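Local coordinates for protein proline dipeptidase (Streptococcus agalactiae, PDB 3OOO) that is probably a manganese-dependent peptidase of the M24B family, here represented by its N-terminal creatinase/prolidase-type domain alone, at residues Ile54-Ala59 / Trp83-Ser88; Tyr30-Phe35 / Met43-Tyr48. All coordinates share one frame; numbering follows the deposited sequence. Where two conformers were deposited one is given.

Overall arrangement
Interactions 1 and 2 lie on opposite faces of one mixed sheet, their centres about 13 Å apart. Their strands, 54-58 and 44-48, are sequence neighbours and antiparallel partners. Probable hydrogen bonds join Ile-54 O to Phe-46 N and Phe-56 N to Phe-44 O, each 2.8 Å. Interaction 1 sets helix 82-89 on one face, where Trp-83 CZ3 also packs at 3.6 Å from Phe-44 CE2; interaction 2 sets the end region of helix 25-32 and the following turn on the other. Both build the core of the N-terminal domain. The catalytic domain, which in M24 enzymes carries the metal site, is absent from this chain.

Interaction 1: residues Ile54-Ala59 / Trp83-Ser88; sequences ILFVPA and WQKIAS
Phe-56 of strand 54-58 meets Ile-86 of helix 82-89 almost squarely, ring face against aliphatic branch. Ile-86 CG1 stands 3.8 Å from the centroid of the Phe-56 ring and 16° off its normal, a CH-pi contact displaced somewhat toward the rim. The same branch continues to CD1, which lies 3.7 Å from Phe-56 CE2, so two successive carbons of the isoleucine lie against the CD2-CE2 side of the ring while the two side chains cross at about a right angle. Lys-85, in the conformer described, adds a smaller contact through its aliphatic part: its CG comes within 3.9 Å of Phe-56 CE1, approaching obliquely. The chain then bends at chi2 and carries the ammonium group away from the phenylalanine, where Glu-80 offers a long, weak ion pair.

Phe-56 CA and Ile-86 CA are 7.8 Å apart. Phe-56 holds CG anti to its own N (chi1 179°), extending the ring from the strand toward the helix; Ile-86 sets CG1 beside its backbone N, which brings that branch over the ring. No hydrogen bond crosses between the segments; shape and apolar surface do the work. Beyond this pair, the Phe-56 ring also meets Phe-74 and Tyr-76 of strand 73-76, the latter with planes only about 20° apart, while Ile-86 reaches Phe-44 and Phe-46 of strand 44-48 and Val-116 of helix 107-116. Ile-86 thus touches both the sheet and a second helix.

Helix 82-89 belongs to the connection between the parallel strands 73-76 and 97-100, a beta-alpha-beta crossover that passes over the intervening strands. Phe-56 and Ile-86 form part of its seat on the sheet, a layered alpha/beta packing within the creatinase/prolidase N-terminal domain.

Interaction 2: residues Tyr30-Phe35 / Met43-Tyr48; sequences YLTGFF and MFLFVY
Leu-31 CA and Leu-45 CA are 9.5 Å apart, with Thr-32 CA equally near the latter, and the touching parts (31 to 34 against 43 to 45) run 142° apart, nearer antiparallel than perpendicular. Gly-33 has positive phi and turns the chain from its helical course; Leu-31, Thr-32 and Phe-34, on its two sides in sequence, all point toward segment 43-48. At that spacing only side chains meet. With chi1 at 177°, the Leu-45 side chain extends away from its backbone N and sends CD2 between two partners: the CD1 methyl of Leu-31 at 4.1 Å, met at a slant, and Thr-32 CG2 at 3.9 Å, met tip to tip.

Beyond the turn, Phe-34 passes Met-43, a selenomethionine, the two side chains running oppositely. In the conformer described, SE lies 4.0 Å from Phe-34 CE2; seen from the ring centroid, 5.2 Å away, it is 79° off the normal, a Met-aromatic contact at the ring edge. Leu-55 and Val-57 of strand 54-58 also touch this ring.

Thr-32 OG1 accepts from Phe-34 N at 3.1 Å, closing an ST turn, and donates to Val-28 O. With its hydroxyl engaged by local backbone, Thr-32 offers the strand a methyl group, and the whole contact is apolar: dispersion and exclusion of water join the end region of helix 25-32 and the turn after it to residues 43-48, while polar bonding shapes the turn.

Interaction 1: residues Ile54-Ala59 / Trp83-Ser88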
loop_
_atom_site.group_PDB
_atom_site.type_symbol
_atom_site.label_atom_id
_atom_site.label_comp_id
_atom_site.label_asym_id
_atom_site.label_seq_id
_atom_site.Cartn_x
_atom_site.Cartn_y
_atom_site.Cartn_z
ATOM N N ILE A 54 -1.474 -18.487 11.891
ATOM C CA ILE A 54 -0.252 -18.081 12.571
ATOM C C ILE A 54 -0.163 -16.565 12.526
ATOM O O ILE A 54 -0.289 -15.965 11.461
ATOM C CB ILE A 54 1.002 -18.717 11.916
ATOM C CG1 ILE A 54 0.883 -20.244 11.938
ATOM C CG2 ILE A 54 2.279 -18.257 12.634
ATOM C CD1 ILE A 54 2.006 -20.975 11.255
ATOM N N LEU A 55 0.044 -15.955 13.689
ATOM C CA LEU A 55 0.143 -14.505 13.796
ATOM C C LEU A 55 1.593 -14.065 14.001
ATOM O O LEU A 55 2.292 -14.592 14.864
ATOM C CB LEU A 55 -0.762 -14.011 14.934
ATOM C CG LEU A 55 -0.727 -12.534 15.323
ATOM C CD1 LEU A 55 -1.105 -11.641 14.168
ATOM C CD2 LEU A 55 -1.660 -12.290 16.482
ATOM N N PHE A 56 2.039 -13.120 13.176
ATOM C CA PHE A 56 3.383 -12.553 13.261
ATOM C C PHE A 56 3.255 -11.103 13.685
ATOM O O PHE A 56 2.517 -10.359 13.060
ATOM C CB PHE A 56 4.065 -12.649 11.886
ATOM C CG PHE A 56 5.460 -12.065 11.836
ATOM C CD1 PHE A 56 6.492 -12.620 12.581
ATOM C CD2 PHE A 56 5.745 -10.985 11.007
ATOM C CE1 PHE A 56 7.780 -12.100 12.518
ATOM C CE2 PHE A 56 7.035 -10.452 10.943
ATOM C CZ PHE A 56 8.056 -11.016 11.693
ATOM N N VAL A 57 3.971 -10.704 14.733
ATOM C CA VAL A 57 3.891 -9.333 15.251
ATOM C C VAL A 57 5.270 -8.822 15.655
ATOM O O VAL A 57 6.204 -9.607 15.763
ATOM C CB VAL A 57 2.941 -9.225 16.486
ATOM C CG1 VAL A 57 1.487 -9.399 16.074
ATOM C CG2 VAL A 57 3.336 -10.219 17.586
ATOM N N PRO A 58 5.407 -7.505 15.888
ATOM C CA PRO A 58 6.664 -7.061 16.492
ATOM C C PRO A 58 6.850 -7.724 17.852
ATOM O O PRO A 58 5.864 -8.005 18.547
ATOM C CB PRO A 58 6.467 -5.551 16.649
ATOM C CG PRO A 58 5.439 -5.199 15.634
ATOM C CD PRO A 58 4.516 -6.373 15.573
ATOM N N ALA A 59 8.102 -7.983 18.225
ATOM C CA ALA A 59 8.407 -8.739 19.447
ATOM C C ALA A 59 7.752 -8.175 20.701
ATOM O O ALA A 59 7.359 -8.926 21.597
ATOM C CB ALA A 59 9.907 -8.853 19.647
ATOM N N TRP A 83 11.363 -10.298 7.151
ATOM C CA TRP A 83 11.106 -11.167 6.001
ATOM C C TRP A 83 11.844 -12.493 6.137
ATOM O O TRP A 83 11.278 -13.552 5.850
ATOM C CB TRP A 83 11.445 -10.450 4.692
ATOM C CG TRP A 83 10.905 -9.060 4.691
ATOM C CD1 TRP A 83 11.625 -7.899 4.755
ATOM C CD2 TRP A 83 9.526 -8.678 4.692
ATOM N NE1 TRP A 83 10.776 -6.818 4.769
ATOM C CE2 TRP A 83 9.482 -7.267 4.732
ATOM C CE3 TRP A 83 8.319 -9.391 4.649
ATOM C CZ2 TRP A 83 8.284 -6.552 4.736
ATOM C CZ3 TRP A 83 7.125 -8.680 4.649
ATOM C CH2 TRP A 83 7.117 -7.271 4.691
ATOM N N GLN A 84 13.093 -12.430 6.594
ATOM C CA GLN A 84 13.871 -13.629 6.892
ATOM C C GLN A 84 13.239 -14.409 8.044
ATOM O O GLN A 84 13.206 -15.646 8.032
ATOM C CB GLN A 84 15.318 -13.257 7.228
ATOM C CG GLN A 84 16.114 -12.719 6.047
ATOM C CD GLN A 84 17.487 -12.216 6.452
ATOM O OE1 GLN A 84 18.118 -11.450 5.726
ATOM N NE2 GLN A 84 17.952 -12.640 7.620
ATOM N N LYS A 85 12.738 -13.677 9.042
ATOM C CA LYS A 85 12.088 -14.295 10.194
ATOM C C LYS A 85 10.858 -15.085 9.758
ATOM O O LYS A 85 10.647 -16.216 10.201
ATOM C CB LYS A 85 11.697 -13.234 11.228
ATOM C CG LYS A 85 11.330 -13.796 12.588
ATOM C CD LYS A 85 12.573 -14.260 13.331
ATOM C CE LYS A 85 12.201 -14.972 14.613
ATOM N NZ LYS A 85 13.404 -15.555 15.261
ATOM N N ILE A 86 10.049 -14.479 8.893
ATOM C CA ILE A 86 8.861 -15.140 8.360
ATOM C C ILE A 86 9.267 -16.381 7.564
ATOM O O ILE A 86 8.696 -17.457 7.751
ATOM C CB ILE A 86 8.019 -14.180 7.480
ATOM C CG1 ILE A 86 7.440 -13.044 8.331
ATOM C CG2 ILE A 86 6.908 -14.940 6.736
ATOM C CD1 ILE A 86 6.982 -11.822 7.514
ATOM N N ALA A 87 10.266 -16.226 6.699
ATOM C CA ALA A 87 10.726 -17.317 5.831
ATOM C C ALA A 87 11.267 -18.519 6.610
ATOM O O ALA A 87 11.122 -19.666 6.171
ATOM C CB ALA A 87 11.777 -16.807 4.851
ATOM N N SER A 88 11.889 -18.260 7.758
ATOM C CA SER A 88 12.509 -19.317 8.555
ATOM C C SER A 88 11.536 -19.966 9.532
ATOM O O SER A 88 11.818 -21.035 10.081
ATOM C CB SER A 88 13.720 -18.772 9.319
ATOM O OG SER A 88 14.709 -18.281 8.432
#

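Interaction 2: residues Tyr30-Phe35 / Met43-Tyr48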
loop_
_atom_site.group_PDB
_atom_site.type_symbol
_atom_site.label_atom_id
_atom_site.label_comp_id
_atom_site.label_asym_id
_atom_site.label_seq_id
_atom_site.Cartn_x
_atom_site.Cartn_y
_atom_site.Cartn_z
ATOM N N TYR A 30 -11.115 -7.746 13.840
ATOM C CA TYR A 30 -12.404 -8.369 13.531
ATOM C C TYR A 30 -12.306 -9.896 13.592
ATOM O O TYR A 30 -13.209 -10.573 14.094
ATOM C CB TYR A 30 -12.899 -7.905 12.153
ATOM C CG TYR A 30 -14.081 -8.677 11.610
ATOM C CD1 TYR A 30 -15.366 -8.445 12.089
ATOM C CD2 TYR A 30 -13.911 -9.636 10.607
ATOM C CE1 TYR A 30 -16.458 -9.151 11.591
ATOM C CE2 TYR A 30 -14.996 -10.350 10.101
ATOM C CZ TYR A 30 -16.266 -10.099 10.600
ATOM O OH TYR A 30 -17.348 -10.798 10.108
ATOM N N LEU A 31 -11.196 -10.431 13.093
ATOM C CA LEU A 31 -11.008 -11.877 13.012
ATOM C C LEU A 31 -10.543 -12.545 14.302
ATOM O O LEU A 31 -10.745 -13.748 14.469
ATOM C CB LEU A 31 -10.033 -12.227 11.883
ATOM C CG LEU A 31 -10.454 -11.916 10.446
ATOM C CD1 LEU A 31 -9.297 -12.207 9.498
ATOM C CD2 LEU A 31 -11.703 -12.699 10.047
ATOM N N THR A 32 -9.909 -11.782 15.196
ATOM C CA THR A 32 -9.198 -12.368 16.343
ATOM C C THR A 32 -9.449 -11.710 17.699
ATOM O O THR A 32 -9.184 -12.323 18.735
ATOM C CB THR A 32 -7.659 -12.359 16.140
ATOM O OG1 THR A 32 -7.173 -11.010 16.192
ATOM C CG2 THR A 32 -7.257 -13.020 14.820
ATOM N N GLY A 33 -9.911 -10.462 17.697
ATOM C CA GLY A 33 -10.036 -9.679 18.929
ATOM C C GLY A 33 -8.750 -9.000 19.373
ATOM O O GLY A 33 -8.716 -8.334 20.412
ATOM N N PHE A 34 -7.686 -9.176 18.589
ATOM C CA PHE A 34 -6.398 -8.550 18.862
ATOM C C PHE A 34 -6.218 -7.353 17.939
ATOM O O PHE A 34 -6.215 -7.512 16.714
ATOM C CB PHE A 34 -5.262 -9.569 18.664
ATOM C CG PHE A 34 -3.874 -8.979 18.769
ATOM C CD1 PHE A 34 -3.316 -8.673 20.010
ATOM C CD2 PHE A 34 -3.116 -8.746 17.621
ATOM C CE1 PHE A 34 -2.034 -8.131 20.107
ATOM C CE2 PHE A 34 -1.829 -8.208 17.707
ATOM C CZ PHE A 34 -1.286 -7.897 18.956
ATOM N N PHE A 35 -6.098 -6.165 18.533
ATOM C CA PHE A 35 -5.808 -4.947 17.779
ATOM C C PHE A 35 -4.376 -4.481 17.960
ATOM O O PHE A 35 -3.930 -4.232 19.084
ATOM C CB PHE A 35 -6.744 -3.785 18.141
ATOM C CG PHE A 35 -6.547 -2.575 17.262
ATOM C CD1 PHE A 35 -7.318 -2.408 16.117
ATOM C CD2 PHE A 35 -5.557 -1.629 17.551
ATOM C CE1 PHE A 35 -7.131 -1.306 15.281
ATOM C CE2 PHE A 35 -5.359 -0.525 16.718
ATOM C CZ PHE A 35 -6.146 -0.367 15.584
HETATM N N MSE A 43 3.089 -6.676 10.948
HETATM C CA MSE A 43 1.978 -7.415 11.522
HETATM C C MSE A 43 1.390 -8.281 10.339
HETATM O O MSE A 43 0.918 -7.618 9.417
HETATM C CB MSE A 43 0.909 -6.344 11.994
HETATM C CG MSE A 43 0.390 -6.266 13.520
HETATM SE SE MSE A 43 -1.362 -7.143 13.930
HETATM C CE MSE A 43 -2.480 -6.085 12.722
ATOM N N PHE A 44 1.347 -9.613 10.381
ATOM C CA PHE A 44 0.581 -10.385 9.407
ATOM C C PHE A 44 -0.102 -11.536 10.107
ATOM O O PHE A 44 0.491 -12.192 10.972
ATOM C CB PHE A 44 1.483 -10.971 8.314
ATOM C CG PHE A 44 2.209 -9.939 7.493
ATOM C CD1 PHE A 44 1.518 -9.130 6.582
ATOM C CD2 PHE A 44 3.580 -9.776 7.631
ATOM C CE1 PHE A 44 2.196 -8.173 5.826
ATOM C CE2 PHE A 44 4.265 -8.822 6.884
ATOM C CZ PHE A 44 3.573 -8.018 5.976
ATOM N N LEU A 45 -1.340 -11.800 9.704
ATOM C CA LEU A 45 -2.038 -13.007 10.115
ATOM C C LEU A 45 -2.085 -13.945 8.923
ATOM O O LEU A 45 -2.706 -13.636 7.906
ATOM C CB LEU A 45 -3.454 -12.673 10.586
ATOM C CG LEU A 45 -4.364 -13.834 11.000
ATOM C CD1 LEU A 45 -3.826 -14.561 12.227
ATOM C CD2 LEU A 45 -5.776 -13.324 11.261
ATOM N N PHE A 46 -1.411 -15.082 9.059
ATOM C CA PHE A 46 -1.317 -16.067 7.991
ATOM C C PHE A 46 -2.370 -17.138 8.193
ATOM O O PHE A 46 -2.339 -17.865 9.183
ATOM C CB PHE A 46 0.083 -16.697 7.949
ATOM C CG PHE A 46 1.186 -15.708 7.685
ATOM C CD1 PHE A 46 1.454 -15.275 6.386
ATOM C CD2 PHE A 46 1.959 -15.206 8.730
ATOM C CE1 PHE A 46 2.473 -14.357 6.136
ATOM C CE2 PHE A 46 2.983 -14.287 8.489
ATOM C CZ PHE A 46 3.242 -13.862 7.191
ATOM N N VAL A 47 -3.306 -17.211 7.252
ATOM C CA VAL A 47 -4.405 -18.170 7.312
ATOM C C VAL A 47 -4.196 -19.207 6.214
ATOM O O VAL A 47 -4.403 -18.937 5.032
ATOM C CB VAL A 47 -5.776 -17.469 7.176
ATOM C CG1 VAL A 47 -6.918 -18.496 7.215
ATOM C CG2 VAL A 47 -5.948 -16.425 8.275
ATOM N N TYR A 48 -3.735 -20.387 6.625
ATOM C CA TYR A 48 -3.513 -21.502 5.716
ATOM C C TYR A 48 -4.803 -22.270 5.510
ATOM O O TYR A 48 -5.697 -22.227 6.348
ATOM C CB TYR A 48 -2.467 -22.455 6.279
ATOM C CG TYR A 48 -1.039 -21.992 6.146
ATOM C CD1 TYR A 48 -0.341 -22.154 4.949
ATOM C CD2 TYR A 48 -0.368 -21.430 7.233
ATOM C CE1 TYR A 48 0.989 -21.744 4.829
ATOM C CE2 TYR A 48 0.952 -21.018 7.123
ATOM C CZ TYR A 48 1.623 -21.178 5.926
ATOM O OH TYR A 48 2.935 -20.771 5.828
#